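Oligogalacturonate lyase (Vibrio parahaemolyticus RIMD 2210633, PDB 3C5M) is a manganese-binding seven-bladed beta-propeller enzyme that probably splits pectin-derived oligogalacturonides by a lyase (beta-elimination) reaction. Local coordinates at residues Gly47-Phe52 with Leu64-Thr69; Gln71-Thr76 with Glu110-Gln115; Glu238-Glu243 with Met252-Tyr257; Trp245-Ser250 with Leu288-Asp293. One frame throughout, in Å; residues are numbered along the deposited sequence.

Interaction 1: Gly47-Phe52 with Leu64-Thr69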
loop_
_atom_site.group_PDB
_atom_site.type_symbol
_atom_site.label_atom_id
_atom_site.label_comp_id
_atom_site.label_asym_id
_atom_site.label_seq_id
_atom_site.Cartn_x
_atom_site.Cartn_y
_atom_site.Cartn_z
ATOM N N GLY A 47 -8.938 -16.677 -2.433
ATOM C CA GLY A 47 -7.915 -16.468 -3.443
ATOM C C GLY A 47 -8.415 -16.674 -4.864
ATOM O O GLY A 47 -7.638 -17.036 -5.746
ATOM N N LYS A 48 -9.701 -16.426 -5.091
ATOM C CA LYS A 48 -10.295 -16.624 -6.401
ATOM C C LYS A 48 -10.614 -15.330 -7.133
ATOM O O LYS A 48 -10.713 -15.314 -8.357
ATOM C CB LYS A 48 -11.576 -17.444 -6.259
ATOM C CG LYS A 48 -11.391 -18.749 -5.480
ATOM C CD LYS A 48 -12.702 -19.538 -5.432
ATOM C CE LYS A 48 -12.581 -20.803 -4.615
ATOM N NZ LYS A 48 -13.841 -21.593 -4.693
ATOM N N LYS A 49 -10.776 -14.251 -6.379
ATOM C CA LYS A 49 -11.107 -12.953 -6.939
ATOM C C LYS A 49 -9.997 -11.952 -6.649
ATOM O O LYS A 49 -9.426 -11.945 -5.557
ATOM C CB LYS A 49 -12.416 -12.448 -6.332
ATOM C CG LYS A 49 -13.634 -12.613 -7.212
ATOM C CD LYS A 49 -13.932 -14.068 -7.511
ATOM C CE LYS A 49 -15.181 -14.173 -8.361
ATOM N NZ LYS A 49 -16.323 -13.503 -7.678
ATOM N N LEU A 50 -9.698 -11.097 -7.625
ATOM C CA LEU A 50 -8.652 -10.104 -7.455
ATOM C C LEU A 50 -9.117 -8.733 -7.903
ATOM O O LEU A 50 -9.765 -8.589 -8.935
ATOM C CB LEU A 50 -7.409 -10.493 -8.257
ATOM C CG LEU A 50 -6.311 -9.431 -8.391
ATOM C CD1 LEU A 50 -5.594 -9.159 -7.062
ATOM C CD2 LEU A 50 -5.334 -9.912 -9.426
ATOM N N LEU A 51 -8.784 -7.714 -7.124
ATOM C CA LEU A 51 -9.161 -6.356 -7.468
ATOM C C LEU A 51 -7.932 -5.713 -8.095
ATOM O O LEU A 51 -6.825 -5.878 -7.590
ATOM C CB LEU A 51 -9.576 -5.611 -6.197
ATOM C CG LEU A 51 -9.938 -4.132 -6.275
ATOM C CD1 LEU A 51 -11.267 -3.939 -6.998
ATOM C CD2 LEU A 51 -9.995 -3.564 -4.856
ATOM N N PHE A 52 -8.119 -4.989 -9.198
ATOM C CA PHE A 52 -7.001 -4.320 -9.885
ATOM C C PHE A 52 -7.517 -3.228 -10.815
ATOM O O PHE A 52 -8.720 -3.053 -10.955
ATOM C CB PHE A 52 -6.167 -5.350 -10.671
ATOM C CG PHE A 52 -6.811 -5.817 -11.957
ATOM C CD1 PHE A 52 -6.482 -5.219 -13.178
ATOM C CD2 PHE A 52 -7.753 -6.841 -11.949
ATOM C CE1 PHE A 52 -7.085 -5.635 -14.371
ATOM C CE2 PHE A 52 -8.366 -7.265 -13.137
ATOM C CZ PHE A 52 -8.030 -6.659 -14.348
ATOM N N LEU A 64 -12.527 -6.571 -11.309
ATOM C CA LEU A 64 -12.496 -7.674 -10.362
ATOM C C LEU A 64 -12.213 -8.861 -11.261
ATOM O O LEU A 64 -13.021 -9.187 -12.124
ATOM C CB LEU A 64 -13.843 -7.882 -9.662
ATOM C CG LEU A 64 -13.776 -8.930 -8.539
ATOM C CD1 LEU A 64 -12.966 -8.360 -7.391
ATOM C CD2 LEU A 64 -15.167 -9.312 -8.072
ATOM N N LEU A 65 -11.053 -9.477 -11.080
ATOM C CA LEU A 65 -10.649 -10.615 -11.883
ATOM C C LEU A 65 -10.968 -11.910 -11.168
ATOM O O LEU A 65 -10.723 -12.047 -9.969
ATOM C CB LEU A 65 -9.144 -10.554 -12.167
ATOM C CG LEU A 65 -8.533 -11.737 -12.927
ATOM C CD1 LEU A 65 -9.190 -11.864 -14.284
ATOM C CD2 LEU A 65 -7.021 -11.543 -13.087
ATOM N N ASN A 66 -11.520 -12.856 -11.922
ATOM C CA ASN A 66 -11.859 -14.178 -11.407
ATOM C C ASN A 66 -10.684 -15.080 -11.819
ATOM O O ASN A 66 -10.601 -15.525 -12.958
ATOM C CB ASN A 66 -13.166 -14.654 -12.055
ATOM C CG ASN A 66 -13.808 -15.832 -11.318
ATOM O OD1 ASN A 66 -15.008 -16.067 -11.449
ATOM N ND2 ASN A 66 -13.009 -16.580 -10.553
ATOM N N LEU A 67 -9.770 -15.324 -10.894
ATOM C CA LEU A 67 -8.616 -16.154 -11.176
ATOM C C LEU A 67 -8.945 -17.519 -11.802
ATOM O O LEU A 67 -8.170 -18.028 -12.611
ATOM C CB LEU A 67 -7.787 -16.338 -9.896
ATOM C CG LEU A 67 -6.757 -15.247 -9.554
ATOM C CD1 LEU A 67 -7.228 -13.880 -10.000
ATOM C CD2 LEU A 67 -6.501 -15.262 -8.065
ATOM N N GLU A 68 -10.092 -18.107 -11.470
ATOM C CA GLU A 68 -10.418 -19.418 -12.021
ATOM C C GLU A 68 -11.302 -19.391 -13.263
ATOM O O GLU A 68 -11.644 -20.430 -13.817
ATOM C CB GLU A 68 -11.049 -20.321 -10.942
ATOM C CG GLU A 68 -12.199 -19.704 -10.168
ATOM C CD GLU A 68 -12.849 -20.686 -9.190
ATOM O OE1 GLU A 68 -12.151 -21.205 -8.288
ATOM O OE2 GLU A 68 -14.068 -20.944 -9.323
ATOM N N THR A 69 -11.655 -18.204 -13.721
ATOM C CA THR A 69 -12.512 -18.085 -14.893
ATOM C C THR A 69 -11.796 -17.247 -15.937
ATOM O O THR A 69 -12.125 -17.274 -17.130
ATOM C CB THR A 69 -13.838 -17.398 -14.516
ATOM O OG1 THR A 69 -14.585 -18.269 -13.670
ATOM C CG2 THR A 69 -14.654 -17.073 -15.736
#
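Leu50 and Leu65 form the hydrogen-bonded pair in the middle of this antiparallel ladder: Leu50 N donates to Leu65 O and Leu65 N to Leu50 O, both at 2.7 Å. Lys49 with Asn66 and Leu51 with Leu64 are the non-hydrogen-bonded pairs on either side. Past the end of strand 64-66, Leu67 N donates to Lys48 O at 2.7 Å, a less straight bond (139° at the hydrogen). Asn66 ND2 adds a weak second bond to the same oxygen.

Apolar contacts differ between the two faces. On the face of Leu50 and Leu65, the Phe52 ring comes obliquely against Leu65, with CE2 3.5 Å from CB. Its first torsion (chi1 76°) sets CG between the backbone N and carbonyl carbon, which brings the ring back over the partner strand. Leu67 CD1 reaches Leu50 CB at 3.8 Å, and Leu65 also packs on Ala72 and Leu9. On the face of Leu51 and Leu64, one Leu64 branch, CD2, lies 3.7 Å from Lys49 CG, and Leu75 packs on both leucines. The Lys49 chain bends at chi2 and chi4, and its CE passes the Asn66 amide, 3.6 Å from OD1.

A charge pair lies at the exposed end. The extended Lys48 chain runs past the Glu68 carboxylate, CD lying 3.4 Å from OE1, while Lys48 NZ and Glu68 OE1 make a long salt bridge of 4.0 Å.

Strands 49-54 and 61-66 thus form a beta hairpin within one antiparallel blade of the seven-bladed propeller.

Interaction 2: Gln71-Thr76 with Glu110-Gln115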
loop_
_atom_site.group_PDB
_atom_site.type_symbol
_atom_site.label_atom_id
_atom_site.label_comp_id
_atom_site.label_asym_id
_atom_site.label_seq_id
_atom_site.Cartn_x
_atom_site.Cartn_y
_atom_site.Cartn_z
ATOM N N GLN A 71 -12.006 -14.238 -16.224
ATOM C CA GLN A 71 -12.891 -13.159 -16.661
ATOM C C GLN A 71 -12.888 -12.034 -15.640
ATOM O O GLN A 71 -12.913 -12.270 -14.435
ATOM C CB GLN A 71 -14.310 -13.676 -16.866
ATOM C CG GLN A 71 -14.384 -14.694 -17.972
ATOM C CD GLN A 71 -15.794 -15.134 -18.249
ATOM O OE1 GLN A 71 -16.571 -15.370 -17.319
ATOM N NE2 GLN A 71 -16.136 -15.262 -19.533
ATOM N N ALA A 72 -12.840 -10.806 -16.128
ATOM C CA ALA A 72 -12.822 -9.645 -15.260
ATOM C C ALA A 72 -14.017 -8.765 -15.562
ATOM O O ALA A 72 -14.366 -8.548 -16.724
ATOM C CB ALA A 72 -11.537 -8.864 -15.480
ATOM N N VAL A 73 -14.646 -8.250 -14.517
ATOM C CA VAL A 73 -15.795 -7.377 -14.702
ATOM C C VAL A 73 -15.396 -5.949 -14.342
ATOM O O VAL A 73 -14.628 -5.726 -13.408
ATOM C CB VAL A 73 -16.987 -7.844 -13.831
ATOM C CG1 VAL A 73 -16.549 -8.033 -12.387
ATOM C CG2 VAL A 73 -18.107 -6.825 -13.906
ATOM N N GLN A 74 -15.902 -4.991 -15.107
ATOM C CA GLN A 74 -15.592 -3.599 -14.850
ATOM C C GLN A 74 -16.403 -3.139 -13.642
ATOM O O GLN A 74 -17.628 -3.196 -13.645
ATOM C CB GLN A 74 -15.927 -2.742 -16.070
ATOM C CG GLN A 74 -15.079 -1.485 -16.208
ATOM C CD GLN A 74 -15.522 -0.594 -17.365
ATOM O OE1 GLN A 74 -15.838 -1.077 -18.466
ATOM N NE2 GLN A 74 -15.542 0.717 -17.124
ATOM N N LEU A 75 -15.699 -2.688 -12.607
ATOM C CA LEU A 75 -16.310 -2.228 -11.365
ATOM C C LEU A 75 -16.730 -0.773 -11.420
ATOM O O LEU A 75 -17.831 -0.424 -10.992
ATOM C CB LEU A 75 -15.325 -2.429 -10.207
ATOM C CG LEU A 75 -15.434 -3.713 -9.397
ATOM C CD1 LEU A 75 -15.928 -4.856 -10.257
ATOM C CD2 LEU A 75 -14.097 -4.024 -8.770
ATOM N N THR A 76 -15.850 0.072 -11.952
ATOM C CA THR A 76 -16.115 1.500 -12.036
ATOM C C THR A 76 -15.880 2.032 -13.447
ATOM O O THR A 76 -15.100 1.463 -14.206
ATOM C CB THR A 76 -15.206 2.265 -11.081
ATOM O OG1 THR A 76 -13.854 2.154 -11.528
ATOM C CG2 THR A 76 -15.324 1.703 -9.684
ATOM N N GLU A 110 -21.458 -7.105 -6.296
ATOM C CA GLU A 110 -22.476 -7.913 -6.943
ATOM C C GLU A 110 -23.297 -7.071 -7.892
ATOM O O GLU A 110 -23.232 -7.258 -9.105
ATOM C CB GLU A 110 -23.393 -8.526 -5.883
ATOM C CG GLU A 110 -23.373 -10.046 -5.814
ATOM C CD GLU A 110 -24.231 -10.697 -6.894
ATOM O OE1 GLU A 110 -23.949 -10.487 -8.103
ATOM O OE2 GLU A 110 -25.190 -11.416 -6.521
ATOM N N THR A 111 -24.069 -6.141 -7.334
ATOM C CA THR A 111 -24.932 -5.270 -8.132
ATOM C C THR A 111 -24.164 -4.162 -8.846
ATOM O O THR A 111 -24.648 -3.592 -9.825
ATOM C CB THR A 111 -26.011 -4.618 -7.260
ATOM O OG1 THR A 111 -25.399 -3.680 -6.369
ATOM C CG2 THR A 111 -26.729 -5.670 -6.443
ATOM N N LEU A 112 -22.960 -3.881 -8.360
ATOM C CA LEU A 112 -22.108 -2.835 -8.910
ATOM C C LEU A 112 -22.658 -1.467 -8.578
ATOM O O LEU A 112 -22.219 -0.461 -9.135
ATOM C CB LEU A 112 -21.946 -2.978 -10.420
ATOM C CG LEU A 112 -21.039 -4.142 -10.839
ATOM C CD1 LEU A 112 -20.946 -4.187 -12.359
ATOM C CD2 LEU A 112 -19.650 -3.963 -10.236
ATOM N N GLU A 113 -23.616 -1.432 -7.658
ATOM C CA GLU A 113 -24.213 -0.178 -7.222
ATOM C C GLU A 113 -23.163 0.590 -6.421
ATOM O O GLU A 113 -22.367 -0.018 -5.700
ATOM C CB GLU A 113 -25.435 -0.459 -6.339
ATOM C CG GLU A 113 -25.837 0.729 -5.472
ATOM C CD GLU A 113 -26.783 0.358 -4.336
ATOM O OE1 GLU A 113 -26.438 -0.546 -3.547
ATOM O OE2 GLU A 113 -27.867 0.975 -4.225
ATOM N N GLU A 114 -23.161 1.917 -6.544
ATOM C CA GLU A 114 -22.209 2.764 -5.816
ATOM C C GLU A 114 -22.893 3.677 -4.780
ATOM O O GLU A 114 -24.017 4.131 -4.982
ATOM C CB GLU A 114 -21.377 3.608 -6.813
ATOM C CG GLU A 114 -20.238 2.811 -7.512
ATOM C CD GLU A 114 -19.286 3.657 -8.383
ATOM O OE1 GLU A 114 -18.556 4.547 -7.856
ATOM O OE2 GLU A 114 -19.260 3.417 -9.613
ATOM N N GLN A 115 -22.209 3.920 -3.665
ATOM C CA GLN A 115 -22.716 4.789 -2.605
ATOM C C GLN A 115 -21.622 5.747 -2.146
ATOM O O GLN A 115 -20.539 5.312 -1.750
ATOM C CB GLN A 115 -23.136 3.979 -1.387
ATOM C CG GLN A 115 -24.195 2.945 -1.635
ATOM C CD GLN A 115 -24.518 2.118 -0.378
ATOM O OE1 GLN A 115 -25.202 1.083 -0.454
ATOM N NE2 GLN A 115 -24.025 2.573 0.778
#
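Val73, Gln74 and Leu75 meet Leu112 in a small apolar contact between neighbouring blades of the propeller, far from the manganese site. One side is strand 71-74 with the two residues after it; the other is the turn joining strands 103-108 and 114-119, the latter at the border of its own sheet.

Leu112 carries most of the contact. It sits in the turn with a positive phi (71°), and its side chain projects across to the other blade, where its two methyl branches divide the work. CD1 lies 3.7 Å from Gln74 O and 4.2 Å from Val73 CG2, the leucine and valine side chains sliding past one another in opposite directions. CD2 meets Leu75 CD1 at 3.8 Å, here with the side chains crossing at about a right angle.

Each backbone is braced locally. Gln74 NE2 donates almost straight (166°) to Thr76 O at 3.0 Å, approaching from above the carbonyl plane; the same amide is also held by Asp57 and, through OE1, by Ala2 N. In the turn, Glu113 N donates to Thr111 OG1 at 3.1 Å, closing an ST turn around Leu112.

The polar margin is bridged indirectly. Glu114 OE2 stays 4.3 Å from Leu75 O, and Lys3 NZ joins the two, bonding to Leu75 O and Leu112 O and making a salt bridge with Glu114 OE2, while Tyr97 OH holds OE1.

Side-chain packing between adjacent sheets, here bridged at its margin by Lys3, is how blades of a beta-propeller lie against one another.

Interaction 3: Glu238-Glu243 with Met252-Tyr257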
loop_
_atom_site.group_PDB
_atom_site.type_symbol
_atom_site.label_atom_id
_atom_site.label_comp_id
_atom_site.label_asym_id
_atom_site.label_seq_id
_atom_site.Cartn_x
_atom_site.Cartn_y
_atom_site.Cartn_z
ATOM N N GLU A 238 19.514 7.499 13.503
ATOM C CA GLU A 238 18.666 6.426 12.978
ATOM C C GLU A 238 17.412 6.960 12.296
ATOM O O GLU A 238 16.683 7.760 12.869
ATOM C CB GLU A 238 18.240 5.480 14.105
ATOM C CG GLU A 238 17.319 4.351 13.650
ATOM C CD GLU A 238 16.719 3.576 14.811
ATOM O OE1 GLU A 238 16.048 2.546 14.564
ATOM O OE2 GLU A 238 16.914 4.000 15.972
ATOM N N SER A 239 17.162 6.515 11.072
ATOM C CA SER A 239 15.978 6.946 10.347
ATOM C C SER A 239 15.049 5.752 10.154
ATOM O O SER A 239 15.501 4.664 9.803
ATOM C CB SER A 239 16.369 7.535 8.991
ATOM O OG SER A 239 17.119 8.724 9.158
ATOM N N CYS A 240 13.755 5.954 10.389
ATOM C CA CYS A 240 12.772 4.882 10.242
ATOM C C CYS A 240 11.793 5.155 9.111
ATOM O O CYS A 240 11.373 6.288 8.902
ATOM C CB CYS A 240 12.007 4.701 11.545
ATOM S SG CYS A 240 13.068 4.389 12.965
ATOM N N THR A 241 11.416 4.109 8.390
ATOM C CA THR A 241 10.494 4.276 7.278
ATOM C C THR A 241 9.911 2.959 6.803
ATOM O O THR A 241 10.284 1.898 7.288
ATOM C CB THR A 241 11.198 4.938 6.089
ATOM O OG1 THR A 241 10.243 5.185 5.047
ATOM C CG2 THR A 241 12.310 4.036 5.568
ATOM N N HIS A 242 8.995 3.034 5.847
ATOM C CA HIS A 242 8.372 1.840 5.308
ATOM C C HIS A 242 7.512 1.132 6.335
ATOM O O HIS A 242 7.232 -0.056 6.189
ATOM C CB HIS A 242 9.430 0.855 4.818
ATOM C CG HIS A 242 10.333 1.406 3.764
ATOM N ND1 HIS A 242 9.875 2.185 2.724
ATOM C CD2 HIS A 242 11.661 1.246 3.558
ATOM C CE1 HIS A 242 10.882 2.481 1.921
ATOM N NE2 HIS A 242 11.977 1.921 2.404
ATOM N N GLU A 243 7.082 1.849 7.368
ATOM C CA GLU A 243 6.266 1.244 8.421
ATOM C C GLU A 243 4.947 0.675 7.891
ATOM O O GLU A 243 4.342 1.207 6.954
ATOM C CB GLU A 243 5.971 2.267 9.530
ATOM C CG GLU A 243 4.882 3.289 9.191
ATOM C CD GLU A 243 5.413 4.525 8.469
ATOM O OE1 GLU A 243 6.434 4.429 7.757
ATOM O OE2 GLU A 243 4.788 5.597 8.606
HETATM N N MSE A 252 4.087 -3.502 14.603
HETATM C CA MSE A 252 4.302 -2.473 13.590
HETATM C C MSE A 252 5.695 -2.701 13.024
HETATM O O MSE A 252 6.681 -2.374 13.674
HETATM C CB MSE A 252 4.247 -1.078 14.219
HETATM C CG MSE A 252 4.579 0.076 13.273
HETATM SE SE MSE A 252 3.206 0.442 11.958
HETATM C CE MSE A 252 2.156 1.761 12.930
ATOM N N ALA A 253 5.782 -3.266 11.823
ATOM C CA ALA A 253 7.081 -3.513 11.210
ATOM C C ALA A 253 7.576 -2.301 10.429
ATOM O O ALA A 253 6.789 -1.587 9.805
ATOM C CB ALA A 253 7.013 -4.730 10.289
ATOM N N TYR A 254 8.885 -2.065 10.481
ATOM C CA TYR A 254 9.486 -0.965 9.738
ATOM C C TYR A 254 10.969 -1.213 9.453
ATOM O O TYR A 254 11.532 -2.228 9.852
ATOM C CB TYR A 254 9.303 0.352 10.484
ATOM C CG TYR A 254 10.003 0.404 11.812
ATOM C CD1 TYR A 254 9.417 -0.140 12.956
ATOM C CD2 TYR A 254 11.285 0.951 11.918
ATOM C CE1 TYR A 254 10.094 -0.143 14.173
ATOM C CE2 TYR A 254 11.968 0.950 13.121
ATOM C CZ TYR A 254 11.372 0.400 14.244
ATOM O OH TYR A 254 12.078 0.370 15.424
ATOM N N VAL A 255 11.589 -0.278 8.745
ATOM C CA VAL A 255 12.995 -0.380 8.387
ATOM C C VAL A 255 13.769 0.826 8.897
ATOM O O VAL A 255 13.334 1.966 8.746
ATOM C CB VAL A 255 13.167 -0.443 6.861
ATOM C CG1 VAL A 255 14.648 -0.507 6.502
ATOM C CG2 VAL A 255 12.420 -1.646 6.310
ATOM N N SER A 256 14.925 0.579 9.494
ATOM C CA SER A 256 15.738 1.670 10.004
ATOM C C SER A 256 17.134 1.630 9.403
ATOM O O SER A 256 17.636 0.560 9.051
ATOM C CB SER A 256 15.829 1.601 11.531
ATOM O OG SER A 256 16.470 0.413 11.954
ATOM N N TYR A 257 17.746 2.806 9.281
ATOM C CA TYR A 257 19.091 2.941 8.729
ATOM C C TYR A 257 19.915 3.865 9.606
ATOM O O TYR A 257 19.502 4.980 9.907
ATOM C CB TYR A 257 19.039 3.496 7.298
ATOM C CG TYR A 257 20.403 3.655 6.639
ATOM C CD1 TYR A 257 21.178 4.806 6.845
ATOM C CD2 TYR A 257 20.938 2.641 5.839
ATOM C CE1 TYR A 257 22.452 4.939 6.271
ATOM C CE2 TYR A 257 22.211 2.765 5.264
ATOM C CZ TYR A 257 22.960 3.915 5.486
ATOM O OH TYR A 257 24.222 4.028 4.942
#
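Cys240 and Tyr254 touch across a beta hairpin of a propeller blade, strand 238-245 against strand 252-258. The sulfur stands obliquely to the phenol, SG being 3.6 Å from CE2, in a sulfur-aromatic contact. Tyr254 CG lies between its backbone N and carbonyl carbon (chi1 64°), which brings the ring beside Cys240, and Lys232 holds its hydroxyl. On the face of Thr241 and Val255, the His242 ring meets Val255 edge-on, CD2 lying 4.0 Å from CB.

Behind these contacts is the ladder. Ser239 with Tyr257 and Thr241 with Val255 are hydrogen-bonded pairs, with Cys240 opposite Ser256 between them. Beyond Thr241 the register slips: His242, with positive phi (66°), and Glu243 together oppose Tyr254 before Phe244 pairs with Ala253, making a beta bulge. Within it, Glu243 CB touches the selenium of Met252 (selenomethionine) at 4.1 Å, and the Glu243 carboxylate turns away to a salt bridge with Arg217.

His242, in the bulge, lies near the metal site, its side chain about 8 Å from the manganese and about 6 Å from the ligand His287. One face of the imidazole carries Thr241 CG2, 3.5 Å above the ring plane and offset toward the rim.

Interaction 4: Trp245-Ser250 with Leu288-Asp293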
loop_
_atom_site.group_PDB
_atom_site.type_symbol
_atom_site.label_atom_id
_atom_site.label_comp_id
_atom_site.label_asym_id
_atom_site.label_seq_id
_atom_site.Cartn_x
_atom_site.Cartn_y
_atom_site.Cartn_z
ATOM N N TRP A 245 1.521 -2.096 9.426
ATOM C CA TRP A 245 0.974 -3.024 10.391
ATOM C C TRP A 245 1.063 -4.410 9.800
ATOM O O TRP A 245 0.830 -4.594 8.608
ATOM C CB TRP A 245 -0.498 -2.707 10.667
ATOM C CG TRP A 245 -0.733 -1.591 11.623
ATOM C CD1 TRP A 245 -1.437 -0.446 11.391
ATOM C CD2 TRP A 245 -0.269 -1.515 12.969
ATOM N NE1 TRP A 245 -1.439 0.342 12.512
ATOM C CE2 TRP A 245 -0.726 -0.289 13.500
ATOM C CE3 TRP A 245 0.490 -2.362 13.783
ATOM C CZ2 TRP A 245 -0.447 0.113 14.815
ATOM C CZ3 TRP A 245 0.768 -1.963 15.088
ATOM C CH2 TRP A 245 0.300 -0.736 15.588
ATOM N N ILE A 246 1.423 -5.387 10.617
ATOM C CA ILE A 246 1.456 -6.748 10.126
ATOM C C ILE A 246 -0.018 -7.149 10.147
ATOM O O ILE A 246 -0.706 -6.912 11.126
ATOM C CB ILE A 246 2.264 -7.633 11.045
ATOM C CG1 ILE A 246 3.719 -7.166 11.028
ATOM C CG2 ILE A 246 2.133 -9.087 10.614
ATOM C CD1 ILE A 246 4.625 -8.000 11.869
ATOM N N PRO A 247 -0.522 -7.734 9.053
ATOM C CA PRO A 247 -1.919 -8.165 8.915
ATOM C C PRO A 247 -2.656 -8.632 10.189
ATOM O O PRO A 247 -3.758 -8.170 10.465
ATOM C CB PRO A 247 -1.824 -9.253 7.851
ATOM C CG PRO A 247 -0.797 -8.686 6.932
ATOM C CD PRO A 247 0.274 -8.189 7.896
ATOM N N ASP A 248 -2.058 -9.541 10.954
ATOM C CA ASP A 248 -2.705 -10.030 12.160
ATOM C C ASP A 248 -2.692 -8.994 13.296
ATOM O O ASP A 248 -3.305 -9.205 14.343
ATOM C CB ASP A 248 -2.057 -11.347 12.624
ATOM C CG ASP A 248 -0.638 -11.161 13.146
ATOM O OD1 ASP A 248 -0.134 -10.014 13.097
ATOM O OD2 ASP A 248 -0.024 -12.164 13.603
ATOM N N GLY A 249 -2.001 -7.878 13.088
ATOM C CA GLY A 249 -1.933 -6.840 14.104
ATOM C C GLY A 249 -0.931 -7.105 15.215
ATOM O O GLY A 249 -0.901 -6.383 16.211
ATOM N N SER A 250 -0.091 -8.122 15.036
ATOM C CA SER A 250 0.889 -8.503 16.045
ATOM C C SER A 250 1.922 -7.427 16.331
ATOM O O SER A 250 2.435 -7.343 17.445
ATOM C CB SER A 250 1.606 -9.804 15.642
ATOM O OG SER A 250 2.585 -9.605 14.630
ATOM N N LEU A 288 8.301 -2.916 1.373
ATOM C CA LEU A 288 8.357 -4.122 2.182
ATOM C C LEU A 288 6.966 -4.465 2.696
ATOM O O LEU A 288 6.272 -3.614 3.232
ATOM C CB LEU A 288 9.310 -3.921 3.358
ATOM C CG LEU A 288 9.503 -5.097 4.322
ATOM C CD1 LEU A 288 10.011 -6.325 3.582
ATOM C CD2 LEU A 288 10.486 -4.688 5.397
HETATM N N MSE A 289 6.553 -5.709 2.508
HETATM C CA MSE A 289 5.249 -6.150 2.972
HETATM C C MSE A 289 5.419 -7.514 3.599
HETATM O O MSE A 289 6.300 -8.283 3.197
HETATM C CB MSE A 289 4.250 -6.238 1.815
HETATM C CG MSE A 289 2.857 -6.742 2.211
HETATM SE SE MSE A 289 2.060 -5.782 3.725
HETATM C CE MSE A 289 2.769 -4.029 3.421
ATOM N N SER A 290 4.584 -7.834 4.579
ATOM C CA SER A 290 4.723 -9.128 5.214
ATOM C C SER A 290 3.560 -10.034 4.944
ATOM O O SER A 290 2.621 -9.697 4.230
ATOM C CB SER A 290 4.899 -8.992 6.728
ATOM O OG SER A 290 3.672 -8.671 7.346
ATOM N N ASN A 291 3.672 -11.202 5.549
ATOM C CA ASN A 291 2.692 -12.258 5.479
ATOM C C ASN A 291 1.599 -11.872 6.476
ATOM O O ASN A 291 1.626 -10.773 7.024
ATOM C CB ASN A 291 3.366 -13.548 5.911
ATOM C CG ASN A 291 2.633 -14.739 5.454
ATOM O OD1 ASN A 291 2.995 -15.863 5.789
ATOM N ND2 ASN A 291 1.581 -14.517 4.665
ATOM N N PHE A 292 0.647 -12.762 6.723
ATOM C CA PHE A 292 -0.413 -12.451 7.672
ATOM C C PHE A 292 0.117 -12.409 9.103
ATOM O O PHE A 292 -0.209 -11.501 9.862
ATOM C CB PHE A 292 -1.545 -13.479 7.611
ATOM C CG PHE A 292 -2.685 -13.171 8.557
ATOM C CD1 PHE A 292 -3.567 -12.127 8.281
ATOM C CD2 PHE A 292 -2.837 -13.879 9.757
ATOM C CE1 PHE A 292 -4.582 -11.789 9.184
ATOM C CE2 PHE A 292 -3.848 -13.551 10.671
ATOM C CZ PHE A 292 -4.720 -12.507 10.386
ATOM N N ASP A 293 0.919 -13.407 9.461
ATOM C CA ASP A 293 1.488 -13.503 10.794
ATOM C C ASP A 293 2.862 -12.846 10.881
ATOM O O ASP A 293 3.430 -12.733 11.966
ATOM C CB ASP A 293 1.589 -14.971 11.211
ATOM C CG ASP A 293 2.392 -15.802 10.226
ATOM O OD1 ASP A 293 2.524 -17.025 10.447
ATOM O OD2 ASP A 293 2.893 -15.234 9.227
#
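Phe292 presents one face of its ring to Asp248: Asp248 CB stands 3.9 Å from the ring centroid and 28° off the normal, a CH-pi contact, and the backbone N of Asp248 lies above the plane toward the rim. Pro247 CB approaches obliquely, 3.4 Å from Phe292 CD1. With CG anti to the backbone N (chi1 -178°), the phenyl swings back beneath the turn although its CB starts away from it.

The same residue grips the turn through its backbone, Phe292 O accepting from Asp248 N at 2.9 Å. That oxygen also lies 3.4 Å from Ile246 CG2, the methyl that also touches Ser290 OG. The serine hydroxyl donates to Asn291 O at 3.0 Å, in the carbonyl plane and on a lone pair.

Two features shape the partner loop. Ile246 to Gly249 form a type I turn, and Ser250 N donates to Asp248 OD1 at 2.7 Å from above the carboxylate plane, closing an Asx turn. Asp293 CA and CB lie beside Asp248 OD2, while the Asp293 carboxylate bonds to Ser295.

The turn between strands 238-245 and 252-258 thus packs on the segment leaving strand 285-290, a joint between the hairpin loops of two consecutive propeller blades.

Along the chain, interactions 1 and 2 come in series, followed by interactions 3 and 4, whose segments alternate. Strands 61-66 and 71-74 are neighbours in one sheet, so interactions 1 and 2, centres 13 Å apart, join a hairpin to the packing of its blade on the next. Interactions 3 and 4, centres 15 Å apart, repeat that pairing: a hairpin, and the contact of its turn with the following blade, linked by Met252 on Trp245 and Val255 on Leu288. Interactions 1 and 3 lie on opposite sides of the chain's centre, about 33 Å between centres; interaction 3 comes near the manganese site. Contacts within blades (1, 3) and between consecutive blades (2, 4) build the propeller.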